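Local coordinates for protein lovastatin nonaketide synthase mokA (Monascus pilosus, PDB 6AD3) that catalyses, as an iterative type I polyketide synthase, nonaketide assembly in monacolin K (lovastatin) biosynthesis, and is represented here by its condensation domain, at residues 223-227 against 228-232; 266-269 against 270-274; 501-504 against 505-508. The protein carries 1 engineered substitution. All blocks are in the same frame, centred on the assembly; numbering follows the deposited sequence.

Overall arrangement
The three contacts are local ones, each within one continuous run of the condensation domain, and they follow one another along the chain. Contact 1 ends helix 213-227, contact 2 is a turn in the loop after helix 256-266, and contact 3 is about two turns of helix 495-512. Contacts 1 and 2 lie on opposite sides of the chain's centre, about 54 Å apart between their own centres. Contact 3 is about 42 Å from contact 1 and 33 Å from contact 2, again centre to centre, and no two of them touch. Contacts 1 and 2 are at the surface, whereas contact 3 is partly buried.

Contact 1: residues 223-227 against 228-232; sequences ASQLY and GGVTL
Leu226 and Leu232 both carry CG anti to the carbonyl carbon (chi1 -76° and -59°), and this brings their branched ends together across the end of the helix. The CD1 methyl of Leu232 lies 3.8 Å from Leu226 CG, with the two side chains crossing at about a right angle. The other methyl, Leu232 CD2, rests against the amide end of Gln225, 3.7 Å from NE2; NE2 itself is hydrogen-bonded to Val221 O, one turn back, so this is packing. The Gln225 chain is extended beyond CG, and its aliphatic base also packs on Val230, CB to CB at 3.8 Å. Leucine suits this place because its forked end can meet an apolar neighbour with one methyl and a glutamine with the other.

The backbone brings these side chains round in a Schellman motif. Val230 N bonds to Gln225 O at 2.9 Å, and inside that link Gly229 N bonds to Leu226 O, also at 2.9 Å; in both the donor stands above the carbonyl plane. Gly229 is the C-prime residue, and its positive phi (80°) is readily adopted by a residue without a side chain. Gly228 N still makes a helical bond to Ser224 O, so the carbonyls of the last turn remain engaged.

Helix 112-125 packs alongside: Leu226 touches Ala118 and Val122, and Leu232 touches Arg125. Tyr227 reaches the start of that helix, its hydroxyl bonded to Asp111 N and its ring in a cation-pi contact with Arg114, while Ser224 OG bonds to Ser448 O.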
loop_
_atom_site.group_PDB
_atom_site.type_symbol
_atom_site.label_atom_id
_atom_site.label_comp_id
_atom_site.label_asym_id
_atom_site.label_seq_id
_atom_site.Cartn_x
_atom_site.Cartn_y
_atom_site.Cartn_z
ATOM N N ALA A 223 -2.001 -6.848 19.947
ATOM C CA ALA A 223 -3.217 -6.698 20.733
ATOM C C ALA A 223 -3.825 -8.059 21.116
ATOM O O ALA A 223 -4.193 -8.266 22.272
ATOM C CB ALA A 223 -4.237 -5.878 19.965
ATOM N N SER A 224 -3.771 -9.003 20.190
ATOM C CA SER A 224 -4.231 -10.363 20.431
ATOM C C SER A 224 -3.415 -11.016 21.539
ATOM O O SER A 224 -3.982 -11.655 22.459
ATOM C CB SER A 224 -4.100 -11.199 19.155
ATOM O OG SER A 224 -4.500 -12.560 19.378
ATOM N N GLN A 225 -2.096 -10.959 21.395
ATOM C CA GLN A 225 -1.222 -11.591 22.383
ATOM C C GLN A 225 -1.438 -10.964 23.748
ATOM O O GLN A 225 -1.553 -11.668 24.748
ATOM C CB GLN A 225 0.231 -11.461 21.975
ATOM C CG GLN A 225 0.626 -12.385 20.865
ATOM C CD GLN A 225 2.047 -12.223 20.508
ATOM O OE1 GLN A 225 2.913 -12.966 20.996
ATOM N NE2 GLN A 225 2.328 -11.198 19.731
ATOM N N LEU A 226 -1.507 -9.629 23.802
ATOM C CA LEU A 226 -1.673 -8.944 25.092
ATOM C C LEU A 226 -3.007 -9.287 25.726
ATOM O O LEU A 226 -3.075 -9.660 26.896
ATOM C CB LEU A 226 -1.573 -7.446 24.938
ATOM C CG LEU A 226 -0.158 -6.907 24.747
ATOM C CD1 LEU A 226 -0.183 -5.522 24.168
ATOM C CD2 LEU A 226 0.662 -6.942 26.028
ATOM N N TYR A 227 -4.051 -9.294 24.912
ATOM C CA TYR A 227 -5.364 -9.709 25.376
ATOM C C TYR A 227 -5.306 -11.119 25.965
ATOM O O TYR A 227 -5.948 -11.408 26.978
ATOM C CB TYR A 227 -6.357 -9.653 24.227
ATOM C CG TYR A 227 -7.785 -10.020 24.593
ATOM C CD1 TYR A 227 -8.195 -11.338 24.653
ATOM C CD2 TYR A 227 -8.725 -9.039 24.797
ATOM C CE1 TYR A 227 -9.521 -11.668 24.958
ATOM C CE2 TYR A 227 -10.033 -9.341 25.103
ATOM C CZ TYR A 227 -10.445 -10.653 25.146
ATOM O OH TYR A 227 -11.771 -10.946 25.458
ATOM N N GLY A 228 -4.569 -11.994 25.313
ATOM C CA GLY A 228 -4.425 -13.375 25.775
ATOM C C GLY A 228 -3.407 -13.568 26.882
ATOM O O GLY A 228 -3.057 -14.676 27.185
ATOM N N GLY A 229 -2.922 -12.480 27.460
ATOM C CA GLY A 229 -2.027 -12.536 28.618
ATOM C C GLY A 229 -0.553 -12.846 28.311
ATOM O O GLY A 229 0.189 -13.206 29.203
ATOM N N VAL A 230 -0.132 -12.732 27.054
ATOM C CA VAL A 230 1.295 -12.833 26.733
ATOM C C VAL A 230 2.047 -11.620 27.227
ATOM O O VAL A 230 1.528 -10.500 27.188
ATOM C CB VAL A 230 1.524 -12.969 25.229
ATOM C CG1 VAL A 230 3.017 -12.835 24.908
ATOM C CG2 VAL A 230 0.980 -14.298 24.754
ATOM N N THR A 231 3.297 -11.834 27.631
ATOM C CA THR A 231 4.206 -10.745 27.937
ATOM C C THR A 231 5.106 -10.532 26.726
ATOM O O THR A 231 5.808 -11.442 26.293
ATOM C CB THR A 231 5.103 -11.053 29.170
ATOM O OG1 THR A 231 4.281 -11.371 30.313
ATOM C CG2 THR A 231 5.987 -9.843 29.505
ATOM N N LEU A 232 4.929 -9.415 26.058
ATOM C CA LEU A 232 5.737 -9.132 24.896
ATOM C C LEU A 232 7.169 -8.860 25.365
ATOM O O LEU A 232 7.403 -8.570 26.537
ATOM C CB LEU A 232 5.167 -7.925 24.117
ATOM C CG LEU A 232 3.719 -8.086 23.612
ATOM C CD1 LEU A 232 3.204 -6.808 22.942
ATOM C CD2 LEU A 232 3.633 -9.277 22.649
#

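Contact 2: residues 266-269 against 270-274; sequences HHQP and TGVVS
Gln268 reaches across the mouth of a tight turn, its side chain lying over the backbone of Val272 and Val273. Its CB sits 3.3 Å from Val272 O, and the chain then bends at chi2 (-67°), which carries the amide along the returning limb of the turn. There NE2 meets the CG1 methyl of Val272 at 3.6 Å and makes a weak hydrogen bond of 3.3 Å to Val273 O. The other end of the amide turns elsewhere: OE1 accepts a bond from Arg376 NH2, so the two ends of one glutamine link the turn to strand 371-377. An amide suits this place because it offers a donor and an acceptor together.

Beside it, Pro269 and Val272 meet through their aliphatic parts, Pro269 CB standing 4.0 Å from Val272 CG2. The two gamma methyls of Val272 thus divide their work, CG1 against the glutamine and CG2 against the proline. This packing flanks the backbone bond from Val272 N to Pro269 O, 2.8 Å long and nearly straight at 170°, though the donor lies above the carbonyl plane.

That bond joins the first and fourth residues of Pro269-Thr270-Gly271-Val272, the signature of a beta turn. Thr270 and Gly271, its two middle residues, both hold right-handed helical phi/psi, which gives this surface turn between helix 256-266 and strand 301-307 a type I character, close to type III.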
loop_
_atom_site.group_PDB
_atom_site.type_symbol
_atom_site.label_atom_id
_atom_site.label_comp_id
_atom_site.label_asym_id
_atom_site.label_seq_id
_atom_site.Cartn_x
_atom_site.Cartn_y
_atom_site.Cartn_z
ATOM N N HIS A 266 16.238 3.818 -15.641
ATOM C CA HIS A 266 15.253 4.816 -16.054
ATOM C C HIS A 266 15.810 5.958 -16.890
ATOM O O HIS A 266 15.058 6.769 -17.437
ATOM C CB HIS A 266 14.528 5.340 -14.808
ATOM C CG HIS A 266 13.568 4.342 -14.253
ATOM N ND1 HIS A 266 12.416 4.001 -14.924
ATOM C CD2 HIS A 266 13.700 3.440 -13.255
ATOM C CE1 HIS A 266 11.829 3.001 -14.298
ATOM N NE2 HIS A 266 12.595 2.634 -13.291
ATOM N N HIS A 267 17.091 5.872 -17.193
ATOM C CA HIS A 267 17.724 6.904 -18.033
ATOM C C HIS A 267 17.146 6.893 -19.473
ATOM O O HIS A 267 16.760 5.842 -20.018
ATOM C CB HIS A 267 19.246 6.685 -18.076
ATOM C CG HIS A 267 20.007 7.854 -18.630
ATOM N ND1 HIS A 267 20.356 7.959 -19.962
ATOM C CD2 HIS A 267 20.481 8.973 -18.028
ATOM C CE1 HIS A 267 20.984 9.107 -20.159
ATOM N NE2 HIS A 267 21.035 9.759 -19.010
ATOM N N GLN A 268 17.074 8.071 -20.058
ATOM C CA GLN A 268 16.516 8.256 -21.359
ATOM C C GLN A 268 17.605 8.893 -22.267
ATOM O O GLN A 268 18.441 9.626 -21.778
ATOM C CB GLN A 268 15.326 9.205 -21.254
ATOM C CG GLN A 268 14.072 8.577 -20.647
ATOM C CD GLN A 268 13.497 7.519 -21.544
ATOM O OE1 GLN A 268 13.821 6.355 -21.417
ATOM N NE2 GLN A 268 12.783 7.950 -22.576
ATOM N N PRO A 269 17.469 8.749 -23.592
ATOM C CA PRO A 269 18.221 9.623 -24.523
ATOM C C PRO A 269 17.946 11.100 -24.282
ATOM O O PRO A 269 16.881 11.459 -23.778
ATOM C CB PRO A 269 17.707 9.188 -25.898
ATOM C CG PRO A 269 17.280 7.777 -25.704
ATOM C CD PRO A 269 16.659 7.765 -24.314
ATOM N N THR A 270 18.924 11.952 -24.554
ATOM C CA THR A 270 18.868 13.329 -24.101
ATOM C C THR A 270 17.607 14.082 -24.535
ATOM O O THR A 270 17.042 14.860 -23.752
ATOM C CB THR A 270 20.089 14.114 -24.565
ATOM O OG1 THR A 270 21.223 13.641 -23.853
ATOM C CG2 THR A 270 19.892 15.622 -24.285
ATOM N N GLY A 271 17.106 13.812 -25.728
ATOM C CA GLY A 271 15.784 14.370 -26.093
ATOM C C GLY A 271 14.684 14.106 -25.046
ATOM O O GLY A 271 14.017 15.032 -24.568
ATOM N N VAL A 272 14.571 12.856 -24.610
ATOM C CA VAL A 272 13.311 12.134 -24.705
ATOM C C VAL A 272 12.611 11.964 -23.363
ATOM O O VAL A 272 13.193 11.505 -22.387
ATOM C CB VAL A 272 13.516 10.770 -25.363
ATOM C CG1 VAL A 272 12.193 10.026 -25.466
ATOM C CG2 VAL A 272 14.163 10.953 -26.734
ATOM N N VAL A 273 11.368 12.419 -23.296
ATOM C CA VAL A 273 10.640 12.364 -22.050
ATOM C C VAL A 273 10.382 10.911 -21.696
ATOM O O VAL A 273 10.256 10.070 -22.579
ATOM C CB VAL A 273 9.297 13.125 -22.130
ATOM C CG1 VAL A 273 9.524 14.613 -21.874
ATOM C CG2 VAL A 273 8.631 12.896 -23.480
ATOM N N SER A 274 10.427 10.610 -20.413
ATOM C CA SER A 274 9.957 9.321 -19.921
ATOM C C SER A 274 8.550 9.038 -20.489
ATOM O O SER A 274 7.651 9.879 -20.368
ATOM C CB SER A 274 9.934 9.322 -18.407
ATOM O OG SER A 274 11.232 9.456 -17.888
#

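Contact 3: residues 501-504 against 505-508; sequences ESYI and SILS
Leu507 packs its CD1 methyl over one face of the Tyr503 ring, one turn back in the same helix. The methyl lies 3.9 Å from the ring centroid in a CH-pi contact, displaced toward the rim so that Tyr503 CE2, at 3.5 Å, is its nearest ring atom. With CG anti to the backbone N (chi1 -178°), the Tyr503 ring stands out from the helix, leaning toward its C-terminal end, where the leucine reaches its face. A branched leucine can set one methyl there, and a flat ring with a polar end takes that methyl while its hydroxyl bonds elsewhere. Ile506 adds a looser touch, its CG2 lying 4.3 Å from Tyr503 CD1. On this buried side Leu507 N also bonds to Tyr503 O at 2.9 Å.

The solvent side is sparser. Ser505 OG lies 3.1 Å from Glu501 O, and a small hydroxyl suits an exposed helix position. The same carbonyl accepts the backbone bond from Ser505 N at 3.0 Å.

Helix 327-343 lies against the buried side: the Tyr503 hydroxyl bonds to Tyr331 O and Leu507 touches Ala334. Leu507 also meets Ile316 of helix 310-322, while Tyr503 rests on Leu482 of strand 481-487.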
loop_
_atom_site.group_PDB
_atom_site.type_symbol
_atom_site.label_atom_id
_atom_site.label_comp_id
_atom_site.label_asym_id
_atom_site.label_seq_id
_atom_site.Cartn_x
_atom_site.Cartn_y
_atom_site.Cartn_z
ATOM N N GLU A 501 -11.982 -8.542 -14.857
ATOM C CA GLU A 501 -12.474 -9.710 -15.571
ATOM C C GLU A 501 -11.438 -10.183 -16.576
ATOM O O GLU A 501 -11.250 -11.378 -16.753
ATOM C CB GLU A 501 -13.798 -9.403 -16.274
ATOM C CG GLU A 501 -14.978 -9.326 -15.298
ATOM C CD GLU A 501 -16.289 -8.905 -15.949
ATOM O OE1 GLU A 501 -17.322 -8.997 -15.241
ATOM O OE2 GLU A 501 -16.280 -8.285 -17.063
ATOM N N SER A 502 -10.870 -9.246 -17.331
ATOM C CA SER A 502 -9.808 -9.585 -18.305
ATOM C C SER A 502 -8.567 -10.182 -17.654
ATOM O O SER A 502 -7.943 -11.101 -18.185
ATOM C CB SER A 502 -9.432 -8.371 -19.152
ATOM O OG SER A 502 -10.500 -8.047 -20.017
ATOM N N TYR A 503 -8.244 -9.694 -16.459
ATOM C CA TYR A 503 -7.103 -10.182 -15.722
ATOM C C TYR A 503 -7.347 -11.602 -15.224
ATOM O O TYR A 503 -6.490 -12.487 -15.383
ATOM C CB TYR A 503 -6.805 -9.222 -14.563
ATOM C CG TYR A 503 -5.591 -9.611 -13.750
ATOM C CD1 TYR A 503 -4.326 -9.699 -14.336
ATOM C CD2 TYR A 503 -5.703 -9.863 -12.400
ATOM C CE1 TYR A 503 -3.210 -10.065 -13.600
ATOM C CE2 TYR A 503 -4.596 -10.270 -11.653
ATOM C CZ TYR A 503 -3.348 -10.337 -12.257
ATOM O OH TYR A 503 -2.258 -10.754 -11.525
ATOM N N ILE A 504 -8.526 -11.852 -14.690
ATOM C CA ILE A 504 -8.866 -13.195 -14.235
ATOM C C ILE A 504 -8.850 -14.175 -15.410
ATOM O O ILE A 504 -8.285 -15.307 -15.324
ATOM C CB ILE A 504 -10.225 -13.212 -13.513
ATOM C CG1 ILE A 504 -10.070 -12.506 -12.159
ATOM C CG2 ILE A 504 -10.732 -14.643 -13.317
ATOM C CD1 ILE A 504 -11.382 -12.199 -11.480
ATOM N N SER A 505 -9.401 -13.739 -16.533
ATOM C CA SER A 505 -9.325 -14.549 -17.764
ATOM C C SER A 505 -7.895 -14.891 -18.172
ATOM O O SER A 505 -7.574 -16.051 -18.525
ATOM C CB SER A 505 -10.102 -13.865 -18.914
ATOM O OG SER A 505 -11.505 -13.850 -18.626
ATOM N N ILE A 506 -7.017 -13.915 -18.119
ATOM C CA ILE A 506 -5.648 -14.113 -18.554
ATOM C C ILE A 506 -4.881 -15.007 -17.578
ATOM O O ILE A 506 -4.089 -15.846 -18.001
ATOM C CB ILE A 506 -4.922 -12.739 -18.842
ATOM C CG1 ILE A 506 -4.173 -12.813 -20.171
ATOM C CG2 ILE A 506 -4.006 -12.330 -17.724
ATOM C CD1 ILE A 506 -3.334 -11.578 -20.503
ATOM N N LEU A 507 -5.181 -14.902 -16.277
ATOM C CA LEU A 507 -4.604 -15.797 -15.277
ATOM C C LEU A 507 -5.083 -17.210 -15.494
ATOM O O LEU A 507 -4.305 -18.148 -15.449
ATOM C CB LEU A 507 -5.036 -15.397 -13.862
ATOM C CG LEU A 507 -4.430 -14.099 -13.310
ATOM C CD1 LEU A 507 -5.172 -13.728 -12.023
ATOM C CD2 LEU A 507 -2.944 -14.236 -13.045
ATOM N N SER A 508 -6.356 -17.353 -15.818
ATOM C CA SER A 508 -6.896 -18.674 -16.020
ATOM C C SER A 508 -6.251 -19.313 -17.272
ATOM O O SER A 508 -5.884 -20.502 -17.275
ATOM C CB SER A 508 -8.417 -18.601 -16.172
ATOM O OG SER A 508 -8.917 -19.919 -16.412
#